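PDB 6HLX: AgaA from Rhizobium radiobacter, which binds the opine agropinic acid as the periplasmic binding protein of an ABC transporter, serving its import into the bacterium. Local coordinates for residues 15-27 / 87-99. Sequence-based numbering, arbitrary orientation.
Sequences LDTVVQPGTSGRT and ERILDPKGKASFR. With G9Z (agropinic acid), chain E; EDO (1,2-ethanediol), chain B; EDO (1,2-ethanediol), chain C.
Asp16 and Arg88 form the charged end of a contact in which a family 5 solute-binding protein joins the loop carrying the pocket residues Gln20, Gly22 and Thr23 to the loop after helix 79-90. The salt bridge is end-on and bidentate: Arg88 NH2 reaches Asp16 OD2 at 2.8 Å, nearly straight at 170°, while NH1 takes OD1 at the same length but more bent. Both oxygens are met on their syn side, and the carboxylate and guanidinium planes lie 21° apart. Arg88 spans the gap because its chain runs extended from CG to NE. Water 1 joins Arg88 NH1 to Thr17 OG1, and Lys95 NZ adds a second positive charge near OD2, without direct contact.

Ser97 makes the central polar link. Its backbone N donates to Val18 O (3.0 Å), an oxygen that also receives water 2, itself bonded to Phe98 N. Two residues on from Val18, Gln20 N donates to Ser97 OG at 2.8 Å, so Ser97 serves the opposite loop with both its amide and its hydroxyl.

Val18 supplies the apolar contacts: CG1 meets Ile89 CG1 at 3.7 Å, and CB rests against Ala96 CB. Its other methyl, CG2, lies over one face of the Arg88 guanidinium, offset toward the rim.

Toward the pocket, Gln20 CG touches the edge of the Phe98 ring, and the chain then bends at chi2 (-52°), carrying the amide away to accept from Gly22 N through OE1. Arg26, salt-bridged to Glu135 and Glu382, carries the Gln20 amide carbon over one guanidinium face and brings NH2 to Phe98 CE2. Gly22 sits at the N-cap position of helix 23-32, its carbonyl accepting from Arg26 N, and the helix's first amide, Thr23 N, donates to agropinic acid OAM at 2.9 Å.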
loop_
_atom_site.group_PDB
_atom_site.type_symbol
_atom_site.label_atom_id
_atom_site.label_comp_id
_atom_site.label_asym_id
_atom_site.label_seq_id
_atom_site.Cartn_x
_atom_site.Cartn_y
_atom_site.Cartn_z
ATOM N N LEU A 15 2.911 -7.137 13.095
ATOM C CA LEU A 15 2.637 -5.735 13.360
ATOM C C LEU A 15 3.977 -4.960 13.381
ATOM O O LEU A 15 3.980 -3.761 13.646
ATOM C CB LEU A 15 1.857 -5.542 14.659
ATOM C CG LEU A 15 0.405 -6.057 14.641
ATOM C CD1 LEU A 15 -0.263 -5.804 15.998
ATOM C CD2 LEU A 15 -0.412 -5.362 13.530
ATOM N N ASP A 16 5.114 -5.660 13.090
ATOM C CA ASP A 16 6.456 -5.045 13.032
ATOM C C ASP A 16 6.303 -3.778 12.159
ATOM O O ASP A 16 5.839 -3.855 11.019
ATOM C CB ASP A 16 7.494 -6.039 12.466
ATOM C CG ASP A 16 8.902 -5.490 12.384
ATOM O OD1 ASP A 16 9.053 -4.261 12.235
ATOM O OD2 ASP A 16 9.851 -6.292 12.417
ATOM N N THR A 17 6.547 -2.601 12.752
ATOM C CA THR A 17 6.164 -1.364 12.062
ATOM C C THR A 17 6.775 -1.175 10.697
ATOM O O THR A 17 6.067 -0.692 9.805
ATOM C CB THR A 17 6.379 -0.112 12.916
ATOM O OG1 THR A 17 7.782 0.114 13.103
ATOM C CG2 THR A 17 5.642 -0.211 14.293
ATOM N N VAL A 18 8.056 -1.561 10.518
ATOM C CA VAL A 18 8.798 -1.277 9.278
ATOM C C VAL A 18 8.390 -2.196 8.100
ATOM O O VAL A 18 8.706 -1.884 6.942
ATOM C CB VAL A 18 10.330 -1.271 9.492
ATOM C CG1 VAL A 18 10.742 -0.280 10.579
ATOM C CG2 VAL A 18 10.867 -2.673 9.780
ATOM N N VAL A 19 7.746 -3.340 8.416
ATOM C CA VAL A 19 7.299 -4.314 7.416
ATOM C C VAL A 19 5.948 -3.911 6.890
ATOM O O VAL A 19 5.079 -3.511 7.676
ATOM C CB VAL A 19 7.251 -5.744 8.038
ATOM C CG1 VAL A 19 6.738 -6.780 7.047
ATOM C CG2 VAL A 19 8.614 -6.141 8.578
ATOM N N GLN A 20 5.752 -4.057 5.573
ATOM C CA GLN A 20 4.467 -3.765 4.923
ATOM C C GLN A 20 3.833 -5.151 4.658
ATOM O O GLN A 20 4.172 -5.797 3.649
ATOM C CB GLN A 20 4.711 -3.003 3.600
ATOM C CG GLN A 20 3.513 -2.181 3.098
ATOM C CD GLN A 20 2.214 -2.930 2.988
ATOM O OE1 GLN A 20 1.618 -3.315 4.000
ATOM N NE2 GLN A 20 1.723 -3.117 1.773
ATOM N N PRO A 21 2.969 -5.670 5.561
ATOM C CA PRO A 21 2.430 -7.030 5.344
ATOM C C PRO A 21 1.192 -7.054 4.451
ATOM O O PRO A 21 0.738 -8.127 4.050
ATOM C CB PRO A 21 2.030 -7.466 6.767
ATOM C CG PRO A 21 1.548 -6.173 7.408
ATOM C CD PRO A 21 2.447 -5.068 6.817
ATOM N N GLY A 22 0.607 -5.891 4.231
ATOM C CA GLY A 22 -0.654 -5.762 3.513
ATOM C C GLY A 22 -1.609 -4.856 4.279
ATOM O O GLY A 22 -1.280 -4.356 5.362
ATOM N N THR A 23 -2.792 -4.630 3.715
ATOM C CA THR A 23 -3.786 -3.692 4.275
ATOM C C THR A 23 -4.257 -4.092 5.674
ATOM O O THR A 23 -4.504 -3.207 6.506
ATOM C CB THR A 23 -4.937 -3.525 3.280
ATOM O OG1 THR A 23 -4.353 -3.172 2.025
ATOM C CG2 THR A 23 -5.945 -2.455 3.700
ATOM N N SER A 24 -4.360 -5.415 5.948
ATOM C CA SER A 24 -4.853 -5.836 7.280
ATOM C C SER A 24 -3.925 -5.354 8.406
ATOM O O SER A 24 -4.389 -4.694 9.343
ATOM C CB SER A 24 -5.053 -7.351 7.336
ATOM O OG SER A 24 -6.033 -7.736 6.384
ATOM N N GLY A 25 -2.623 -5.652 8.278
ATOM C CA GLY A 25 -1.624 -5.226 9.251
ATOM C C GLY A 25 -1.562 -3.707 9.342
ATOM O O GLY A 25 -1.515 -3.152 10.439
ATOM N N ARG A 26 -1.611 -3.008 8.186
ATOM C CA ARG A 26 -1.584 -1.540 8.176
ATOM C C ARG A 26 -2.761 -0.944 8.953
ATOM O O ARG A 26 -2.572 0.017 9.693
ATOM C CB ARG A 26 -1.615 -1.010 6.744
ATOM C CG ARG A 26 -0.273 -1.204 6.073
ATOM C CD ARG A 26 -0.347 -0.789 4.631
ATOM N NE ARG A 26 0.899 -0.120 4.266
ATOM C CZ ARG A 26 1.144 0.409 3.074
ATOM N NH1 ARG A 26 0.261 0.278 2.087
ATOM N NH2 ARG A 26 2.275 1.067 2.855
ATOM N N THR A 27 -3.985 -1.508 8.770
ATOM C CA THR A 27 -5.193 -0.986 9.437
ATOM C C THR A 27 -5.022 -1.019 10.971
ATOM O O THR A 27 -5.355 -0.047 11.631
ATOM C CB THR A 27 -6.441 -1.787 8.978
ATOM O OG1 THR A 27 -6.538 -1.669 7.550
ATOM C CG2 THR A 27 -7.744 -1.306 9.662
ATOM N N GLU A 87 16.588 4.885 11.893
ATOM C CA GLU A 87 17.761 4.020 11.690
ATOM C C GLU A 87 17.385 2.569 11.397
ATOM O O GLU A 87 18.066 1.912 10.594
ATOM C CB GLU A 87 18.732 4.137 12.846
ATOM C CG GLU A 87 19.580 5.385 12.687
ATOM C CD GLU A 87 20.532 5.672 13.829
ATOM O OE1 GLU A 87 21.434 6.515 13.633
ATOM O OE2 GLU A 87 20.377 5.067 14.915
ATOM N N ARG A 88 16.274 2.084 11.989
ATOM C CA ARG A 88 15.788 0.717 11.721
ATOM C C ARG A 88 15.311 0.589 10.270
ATOM O O ARG A 88 15.517 -0.447 9.629
ATOM C CB ARG A 88 14.679 0.329 12.713
ATOM C CG ARG A 88 14.322 -1.133 12.615
ATOM C CD ARG A 88 13.713 -1.733 13.857
ATOM N NE ARG A 88 13.483 -3.144 13.579
ATOM C CZ ARG A 88 12.292 -3.694 13.372
ATOM N NH1 ARG A 88 11.181 -2.972 13.519
ATOM N NH2 ARG A 88 12.198 -4.978 13.051
ATOM N N ILE A 89 14.699 1.645 9.737
ATOM C CA ILE A 89 14.232 1.641 8.344
ATOM C C ILE A 89 15.433 1.641 7.393
ATOM O O ILE A 89 15.459 0.913 6.391
ATOM C CB ILE A 89 13.312 2.862 8.072
ATOM C CG1 ILE A 89 12.021 2.761 8.950
ATOM C CG2 ILE A 89 12.964 2.939 6.550
ATOM C CD1 ILE A 89 11.210 4.133 9.078
ATOM N N LEU A 90 16.433 2.462 7.721
ATOM C CA LEU A 90 17.625 2.649 6.888
ATOM C C LEU A 90 18.608 1.488 6.885
ATOM O O LEU A 90 19.476 1.426 6.011
ATOM C CB LEU A 90 18.350 3.940 7.319
ATOM C CG LEU A 90 17.544 5.245 7.178
ATOM C CD1 LEU A 90 18.267 6.422 7.884
ATOM C CD2 LEU A 90 17.243 5.568 5.721
ATOM N N ASP A 91 18.518 0.611 7.875
ATOM C CA ASP A 91 19.471 -0.494 8.039
ATOM C C ASP A 91 19.467 -1.426 6.819
ATOM O O ASP A 91 18.465 -2.078 6.593
ATOM C CB ASP A 91 19.157 -1.267 9.318
ATOM C CG ASP A 91 20.113 -2.414 9.667
ATOM O OD1 ASP A 91 21.039 -2.695 8.866
ATOM O OD2 ASP A 91 19.922 -3.030 10.719
ATOM N N PRO A 92 20.569 -1.512 6.036
ATOM C CA PRO A 92 20.563 -2.395 4.843
ATOM C C PRO A 92 20.432 -3.885 5.132
ATOM O O PRO A 92 20.102 -4.649 4.221
ATOM C CB PRO A 92 21.900 -2.098 4.148
ATOM C CG PRO A 92 22.423 -0.878 4.776
ATOM C CD PRO A 92 21.860 -0.813 6.171
ATOM N N LYS A 93 20.704 -4.297 6.378
ATOM C CA LYS A 93 20.566 -5.694 6.780
ATOM C C LYS A 93 19.189 -5.930 7.403
ATOM O O LYS A 93 18.863 -7.068 7.758
ATOM C CB LYS A 93 21.704 -6.119 7.717
ATOM C CG LYS A 93 23.080 -5.930 7.091
ATOM C CD LYS A 93 24.178 -6.609 7.885
ATOM C CE LYS A 93 25.491 -6.556 7.139
ATOM N NZ LYS A 93 26.611 -7.113 7.944
ATOM N N GLY A 94 18.362 -4.874 7.445
ATOM C CA GLY A 94 17.022 -4.931 8.013
ATOM C C GLY A 94 15.927 -5.301 7.030
ATOM O O GLY A 94 16.152 -5.342 5.816
ATOM N N LYS A 95 14.719 -5.499 7.550
ATOM C CA LYS A 95 13.593 -5.926 6.721
ATOM C C LYS A 95 12.593 -4.791 6.384
ATOM O O LYS A 95 11.474 -5.092 5.968
ATOM C CB LYS A 95 12.886 -7.143 7.362
ATOM C CG LYS A 95 12.358 -6.944 8.775
ATOM C CD LYS A 95 11.999 -8.300 9.388
ATOM C CE LYS A 95 12.101 -8.304 10.890
ATOM N NZ LYS A 95 12.057 -9.687 11.438
ATOM N N ALA A 96 12.988 -3.506 6.522
ATOM C CA ALA A 96 12.059 -2.412 6.214
ATOM C C ALA A 96 11.655 -2.453 4.754
ATOM O O ALA A 96 12.521 -2.452 3.862
ATOM C CB ALA A 96 12.689 -1.069 6.540
ATOM N N SER A 97 10.334 -2.469 4.503
ATOM C CA SER A 97 9.819 -2.537 3.131
ATOM C C SER A 97 10.117 -1.294 2.285
ATOM O O SER A 97 10.158 -1.417 1.048
ATOM C CB SER A 97 8.312 -2.796 3.143
ATOM O OG SER A 97 8.029 -3.986 3.868
ATOM N N PHE A 98 10.244 -0.099 2.932
ATOM C CA PHE A 98 10.444 1.154 2.208
ATOM C C PHE A 98 11.819 1.734 2.415
ATOM O O PHE A 98 12.015 2.946 2.257
ATOM C CB PHE A 98 9.331 2.160 2.536
ATOM C CG PHE A 98 7.985 1.670 2.049
ATOM C CD1 PHE A 98 7.615 1.820 0.709
ATOM C CD2 PHE A 98 7.106 1.021 2.916
ATOM C CE1 PHE A 98 6.383 1.343 0.247
ATOM C CE2 PHE A 98 5.875 0.534 2.455
ATOM C CZ PHE A 98 5.531 0.681 1.116
ATOM N N ARG A 99 12.787 0.867 2.718
ATOM C CA ARG A 99 14.174 1.323 2.903
ATOM C C ARG A 99 14.675 2.102 1.649
ATOM O O ARG A 99 15.337 3.127 1.791
ATOM C CB ARG A 99 15.102 0.112 3.161
ATOM C CG ARG A 99 16.592 0.476 3.112
ATOM C CD ARG A 99 17.475 -0.601 3.692
ATOM N NE ARG A 99 17.325 -1.896 3.018
ATOM C CZ ARG A 99 18.065 -2.307 1.983
ATOM N NH1 ARG A 99 18.991 -1.513 1.461
ATOM N NH2 ARG A 99 17.888 -3.521 1.473
HETATM O OAM G9Z E . -3.000 -6.468 1.434
HETATM C CAB G9Z E . -3.553 -6.857 0.396
HETATM C CAC G9Z E . -4.448 -7.946 0.370
HETATM C CB G9Z E . -4.920 -8.081 -1.110
HETATM C CA G9Z E . -4.063 -7.099 -1.890
HETATM C C G9Z E . -4.870 -6.242 -2.705
HETATM O O G9Z E . -5.370 -5.206 -2.187
HETATM N N G9Z E . -3.275 -6.384 -0.833
HETATM C CAG G9Z E . -2.370 -5.201 -1.103
HETATM C CAH G9Z E . -1.019 -5.677 -1.640
HETATM O OAP G9Z E . -1.272 -6.308 -2.895
HETATM C CAI G9Z E . -0.020 -4.531 -1.829
HETATM O OAQ G9Z E . -0.094 -3.647 -0.681
HETATM C CAJ G9Z E . 1.453 -5.055 -1.914
HETATM O OAR G9Z E . 2.350 -3.942 -2.084
HETATM C CAK G9Z E . 1.737 -6.142 -2.979
HETATM O OAT G9Z E . 3.037 -6.717 -2.744
HETATM C CAL G9Z E . 1.598 -5.616 -4.416
HETATM O OAS G9Z E . 1.742 -6.705 -5.354
HETATM O OXT G9Z E . -5.073 -6.586 -3.901
HETATM C C1 EDO B . 16.212 -6.087 12.238
HETATM O O1 EDO B . 17.511 -6.622 12.045
HETATM C C2 EDO B . 15.377 -6.345 10.977
HETATM O O2 EDO B . 14.635 -5.175 10.671
HETATM C C1 EDO C . 22.164 7.744 9.973
HETATM O O1 EDO C . 22.123 8.074 11.356
HETATM C C2 EDO C . 22.071 6.204 9.803
HETATM O O2 EDO C . 22.063 5.870 8.421
HETATM O O HOH W 1 10.181 -0.410 14.403
HETATM O O HOH W 2 9.727 0.491 5.693
#